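PDB 4LYP: Exo-beta-1,4-mannosidase, which probably releases mannose from the non-reducing ends of beta-1,4-linked mannosides as an extracellular fungal glycoside hydrolase of family 5, with transglycosylation activity. Local coordinates for residues M99-P105 with S156-Y162; I57-W63 with G386-Y392. All blocks are in the same frame, centred on the assembly; numbering follows the deposited sequence.

Interaction 1 of 2, residues M99-P105 with S156-Y162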
# COMPACT_ATOMS: atom_id res chain seq x y z
N MET A 99 0.89 5.01 -4.05
CA MET A 99 0.68 4.43 -5.37
C MET A 99 1.31 5.33 -6.44
O MET A 99 1.01 6.45 -6.60
CB MET A 99 -0.83 4.25 -5.60
CG MET A 99 -1.21 3.51 -6.89
SD MET A 99 -0.36 1.91 -7.26
CE MET A 99 -1.95 1.21 -7.59
N ALA A 100 2.25 4.73 -7.17
CA ALA A 100 3.03 5.39 -8.21
C ALA A 100 2.64 4.83 -9.59
O ALA A 100 3.50 4.67 -10.48
CB ALA A 100 4.49 5.28 -7.97
N SER A 101 1.35 4.55 -9.75
CA SER A 101 0.81 4.09 -11.02
C SER A 101 -0.70 4.35 -10.95
O SER A 101 -1.28 4.37 -9.87
CB SER A 101 1.07 2.60 -11.24
OG SER A 101 0.29 1.78 -10.40
N SER A 102 -1.29 4.48 -12.15
CA SER A 102 -2.75 4.33 -12.32
C SER A 102 -3.00 4.40 -13.81
O SER A 102 -2.51 5.30 -14.48
CB SER A 102 -3.58 5.32 -11.54
OG SER A 102 -3.27 6.60 -11.86
N GLU A 103 -3.81 3.48 -14.30
CA GLU A 103 -4.02 3.31 -15.71
C GLU A 103 -5.42 3.74 -16.10
O GLU A 103 -6.41 3.46 -15.40
CB GLU A 103 -3.75 1.86 -16.13
CG GLU A 103 -2.27 1.48 -16.02
CD GLU A 103 -1.84 1.12 -14.58
OE1 GLU A 103 -2.52 0.43 -13.85
OE2 GLU A 103 -0.67 1.53 -14.27
N GLY A 104 -5.54 4.40 -17.27
CA GLY A 104 -6.83 4.67 -17.89
C GLY A 104 -7.30 3.48 -18.73
O GLY A 104 -6.77 2.36 -18.56
N PRO A 105 -8.25 3.65 -19.63
CA PRO A 105 -8.90 4.96 -19.96
C PRO A 105 -9.77 5.51 -18.82
O PRO A 105 -10.18 4.77 -17.90
CB PRO A 105 -9.74 4.61 -21.19
CG PRO A 105 -10.01 3.20 -21.10
CD PRO A 105 -8.81 2.53 -20.46
N SER A 156 -6.91 0.93 -9.63
CA SER A 156 -6.00 1.82 -10.32
C SER A 156 -5.88 1.38 -11.79
O SER A 156 -4.87 1.67 -12.46
CB SER A 156 -4.64 1.87 -9.63
OG SER A 156 -4.08 0.56 -9.60
N GLY A 157 -6.88 0.64 -12.31
CA GLY A 157 -6.76 0.02 -13.64
C GLY A 157 -6.03 -1.32 -13.46
O GLY A 157 -6.68 -2.37 -13.39
N GLY A 158 -4.72 -1.26 -13.29
CA GLY A 158 -3.98 -2.42 -12.80
C GLY A 158 -3.72 -3.47 -13.92
O GLY A 158 -3.86 -3.22 -15.11
N PHE A 159 -3.34 -4.67 -13.48
CA PHE A 159 -2.92 -5.72 -14.42
C PHE A 159 -4.06 -6.06 -15.37
O PHE A 159 -3.81 -6.35 -16.54
CB PHE A 159 -2.48 -6.96 -13.69
CG PHE A 159 -1.13 -6.85 -13.01
CD1 PHE A 159 -0.42 -5.69 -12.96
CD2 PHE A 159 -0.62 -7.94 -12.35
CE1 PHE A 159 0.82 -5.60 -12.35
CE2 PHE A 159 0.63 -7.90 -11.74
CZ PHE A 159 1.36 -6.72 -11.70
N GLY A 160 -5.33 -6.01 -14.94
CA GLY A 160 -6.44 -6.26 -15.84
C GLY A 160 -6.54 -5.23 -16.93
O GLY A 160 -6.91 -5.57 -18.06
N GLN A 161 -6.18 -3.99 -16.65
CA GLN A 161 -6.15 -2.96 -17.67
C GLN A 161 -5.02 -3.24 -18.67
O GLN A 161 -5.22 -3.07 -19.86
CB GLN A 161 -6.05 -1.56 -17.06
CG GLN A 161 -6.01 -0.49 -18.13
CD GLN A 161 -7.26 -0.51 -18.99
OE1 GLN A 161 -8.38 -0.43 -18.47
NE2 GLN A 161 -7.12 -0.61 -20.33
N TYR A 162 -3.83 -3.61 -18.18
CA TYR A 162 -2.77 -3.97 -19.15
C TYR A 162 -3.24 -5.10 -20.05
O TYR A 162 -2.98 -5.08 -21.28
CB TYR A 162 -1.46 -4.33 -18.46
CG TYR A 162 -0.66 -3.19 -17.90
CD1 TYR A 162 -0.86 -2.70 -16.61
CD2 TYR A 162 0.32 -2.56 -18.65
CE1 TYR A 162 -0.10 -1.70 -16.08
CE2 TYR A 162 1.11 -1.56 -18.12
CZ TYR A 162 0.93 -1.14 -16.82
OH TYR A 162 1.80 -0.23 -16.33
O HOH W 1 -2.00 0.35 -11.27
O HOH W 2 1.39 -0.17 -13.53

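Interaction 2 of 2, residues I57-W63 with G386-Y392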
# COMPACT_ATOMS: atom_id res chain seq x y z
N ILE A 57 9.51 0.81 10.87
CA ILE A 57 8.45 1.38 9.99
C ILE A 57 7.21 1.79 10.79
O ILE A 57 6.39 0.94 11.18
CB ILE A 57 8.08 0.36 8.87
CG1 ILE A 57 9.34 -0.09 8.08
CG2 ILE A 57 7.01 0.97 7.97
CD1 ILE A 57 10.19 1.05 7.46
N ARG A 58 7.14 3.10 11.03
CA ARG A 58 5.99 3.72 11.68
C ARG A 58 5.06 4.18 10.57
O ARG A 58 5.07 5.37 10.19
CB ARG A 58 6.47 4.89 12.55
CG ARG A 58 7.27 4.45 13.77
CD ARG A 58 7.86 5.67 14.50
NE ARG A 58 9.04 6.21 13.83
CZ ARG A 58 9.33 7.53 13.71
NH1 ARG A 58 8.43 8.47 13.96
NH2 ARG A 58 10.56 7.87 13.31
N GLY A 59 4.35 3.24 9.94
CA GLY A 59 3.85 3.50 8.62
C GLY A 59 2.36 3.71 8.52
O GLY A 59 1.54 3.34 9.39
N ALA A 60 2.00 4.27 7.36
CA ALA A 60 0.57 4.35 6.93
C ALA A 60 0.48 4.06 5.44
O ALA A 60 1.49 4.24 4.71
CB ALA A 60 -0.01 5.75 7.17
N ASN A 61 -0.70 3.71 4.96
CA ASN A 61 -0.99 3.72 3.52
C ASN A 61 -1.67 5.04 3.17
O ASN A 61 -2.57 5.52 3.86
CB ASN A 61 -1.93 2.58 3.16
CG ASN A 61 -1.19 1.26 3.09
OD1 ASN A 61 -0.62 0.91 2.03
ND2 ASN A 61 -1.15 0.51 4.19
N TYR A 62 -1.21 5.61 2.05
CA TYR A 62 -1.71 6.90 1.53
C TYR A 62 -1.63 6.85 0.02
O TYR A 62 -0.98 7.68 -0.64
CB TYR A 62 -0.87 8.04 2.13
CG TYR A 62 -1.46 9.44 1.96
CD1 TYR A 62 -2.70 9.76 2.54
CD2 TYR A 62 -0.75 10.45 1.31
CE1 TYR A 62 -3.27 11.03 2.43
CE2 TYR A 62 -1.28 11.72 1.24
CZ TYR A 62 -2.52 11.99 1.77
OH TYR A 62 -3.01 13.29 1.62
N TRP A 63 -2.31 5.87 -0.56
CA TRP A 63 -2.31 5.62 -2.00
C TRP A 63 -2.97 6.74 -2.78
O TRP A 63 -2.74 6.87 -4.00
CB TRP A 63 -3.00 4.28 -2.30
CG TRP A 63 -4.42 4.29 -1.79
CD1 TRP A 63 -4.88 3.94 -0.51
CD2 TRP A 63 -5.56 4.84 -2.47
NE1 TRP A 63 -6.20 4.27 -0.38
CE2 TRP A 63 -6.65 4.82 -1.54
CE3 TRP A 63 -5.75 5.34 -3.77
CZ2 TRP A 63 -7.90 5.33 -1.88
CZ3 TRP A 63 -7.02 5.78 -4.13
CH2 TRP A 63 -8.06 5.83 -3.19
N GLY A 386 7.82 -3.38 11.47
CA GLY A 386 6.76 -2.37 11.63
C GLY A 386 5.60 -2.69 10.70
O GLY A 386 5.35 -3.83 10.34
N SER A 387 4.81 -1.63 10.41
CA SER A 387 3.52 -1.83 9.77
C SER A 387 3.06 -0.54 9.09
O SER A 387 3.54 0.57 9.41
CB SER A 387 2.46 -2.28 10.80
OG SER A 387 2.33 -1.31 11.84
N ASN A 388 2.08 -0.71 8.19
CA ASN A 388 1.41 0.43 7.55
C ASN A 388 -0.07 0.15 7.64
O ASN A 388 -0.60 -0.72 6.91
CB ASN A 388 1.79 0.63 6.08
CG ASN A 388 3.26 0.79 5.85
OD1 ASN A 388 4.03 -0.16 6.00
ND2 ASN A 388 3.68 2.01 5.47
N PHE A 389 -0.82 0.81 8.55
CA PHE A 389 -2.27 0.60 8.59
C PHE A 389 -2.89 1.07 7.27
O PHE A 389 -2.38 1.98 6.59
CB PHE A 389 -2.90 1.30 9.80
CG PHE A 389 -2.83 2.79 9.75
CD1 PHE A 389 -3.87 3.53 9.18
CD2 PHE A 389 -1.77 3.51 10.28
CE1 PHE A 389 -3.83 4.93 9.07
CE2 PHE A 389 -1.71 4.89 10.21
CZ PHE A 389 -2.75 5.59 9.63
N TRP A 390 -3.99 0.38 6.91
CA TRP A 390 -4.74 0.71 5.68
C TRP A 390 -6.10 1.24 6.12
O TRP A 390 -6.90 0.48 6.63
CB TRP A 390 -4.90 -0.53 4.83
CG TRP A 390 -5.70 -0.20 3.59
CD1 TRP A 390 -7.08 0.04 3.49
CD2 TRP A 390 -5.16 0.04 2.28
NE1 TRP A 390 -7.40 0.41 2.22
CE2 TRP A 390 -6.25 0.46 1.44
CE3 TRP A 390 -3.85 -0.03 1.72
CZ2 TRP A 390 -6.08 0.74 0.06
CZ3 TRP A 390 -3.69 0.28 0.37
CH2 TRP A 390 -4.80 0.66 -0.45
N ALA A 391 -6.32 2.57 5.96
CA ALA A 391 -5.45 3.56 5.32
C ALA A 391 -5.86 4.92 5.92
O ALA A 391 -6.94 5.06 6.48
CB ALA A 391 -5.58 3.58 3.80
N TYR A 392 -5.01 5.92 5.75
CA TYR A 392 -5.31 7.22 6.33
C TYR A 392 -6.29 7.98 5.45
O TYR A 392 -6.03 8.21 4.29
CB TYR A 392 -4.04 8.04 6.56
CG TYR A 392 -4.31 9.28 7.40
CD1 TYR A 392 -4.88 9.15 8.67
CD2 TYR A 392 -4.03 10.55 6.93
CE1 TYR A 392 -5.12 10.26 9.44
CE2 TYR A 392 -4.26 11.68 7.73
CZ TYR A 392 -4.82 11.50 8.99
OH TYR A 392 -5.12 12.59 9.79
O HOH W 3 1.06 1.06 11.17

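Interaction 1 of 2, residues M99-P105 with S156-Y162
Glu103 meets the 156-162 segment through both backbone and carboxylate. Its N donates to Ser156 O at 2.8 Å in a nearly straight bond (169° at the hydrogen), arriving from above the carbonyl plane. Its OE1, reached nearly along the C-O axis, accepts from Gly158 N at 2.8 Å. A bend at chi2 (80°) folds the chain so that the carboxylate turns back toward Gly158 N.

Each carboxylate oxygen also accepts a hydrogen bond from a water. One molecule donates to OE1 and also joins Ser101 OG and Ser156 OG, the latter held as well by Asn151; a second donates to Glu103 OE2 and accepts from Tyr162 OH, so a single water spans acid and phenol. These links tie the loop after strand 95-99 of the TIM barrel to the loop and helix that follow strand 144-148, the next strand round the barrel.

Van der Waals contacts without hydrogen bonds make up the rest. The Tyr162 side chain crosses that of Glu103 at about a right angle, with CE1 3.6 Å from Glu103 CD and the carboxylate and ring planes 44° apart. Farther along, Gly104 O abuts Gln161 CD at 2.9 Å without a hydrogen bond; the amide is occupied by Arg111 at OE1 and Gln170 at NE2. Pro105, after a cis peptide, brings CD to within 3.6 Å of Gln161 NE2.

Interaction 2 of 2, residues I57-W63 with G386-Y392
Phe389 O takes two hydrogen bonds from Asn61: backbone N at 2.9 Å, nearly in line with the C=O, and ND2 at 3.1 Å from well above the carbonyl plane. This pairing joins the first and eighth parallel strands of the (beta/alpha)8 barrel, 53-61 and 386-394, and so closes it; the short strand axes lie 22° apart. Asn61 CG stands beside the backbone N (chi1 -78°), which turns the amide toward strand 386-394; ND2 also bonds Glu336 O of strand 333-338, and OD1 accepts from Arg97 of strand 95-99.

Further down the ladder, Ser387 N bonds to Ile57 O, and a weak bond from Gly59 N returns to Ser387 O. Asn388 ND2 reaches Ala60 O at 3.2 Å, nearly in its own amide plane, and bonds Asn95 as well. Gly59 leaves room for this amide: a CB there would clash with Asn388 ND2. On the face carrying Arg58 and Ser387, covered by helix 429-448, the Phe389 ring presents one face to Ala60 CA, and Ala60 CB touches CE2 at 3.6 Å.

Within the irregular part of 386-394 a cis peptide links Trp390 to Ala391, a feature of the eighth strand in many clan GH-A enzymes. The Trp390 side chain comes to about 3 Å of a bound Tris molecule, probably from the crystallisation liquor. Its six-membered ring is nearly parallel to the five-membered ring of Trp63 (8°) but slid aside, with Trp63 CD1 3.3 Å from Trp390 CH2.

Overall arrangement
After the short strands 40-41 and 48-50 the chain forms strand 53-61, whose last residues, with the turn after it, make up 57-63. After helix 78-90 and strand 95-99 it enters residues 99-105, then passes through helix 125-140 and strand 144-148 before residues 156-162 return to that loop; interaction 1 thus closes a 50-residue excursion. The rest of the barrel follows until residues 386-392 come back to the first strand, so interaction 2 closes a 322-residue circuit that contains interaction 1 entirely. Interaction 1 joins successive beta-alpha units at the C-terminal ends of the strands; interaction 2 seals the first-to-last seam. They meet where Met99 CB packs 3.6 Å from Trp63 O.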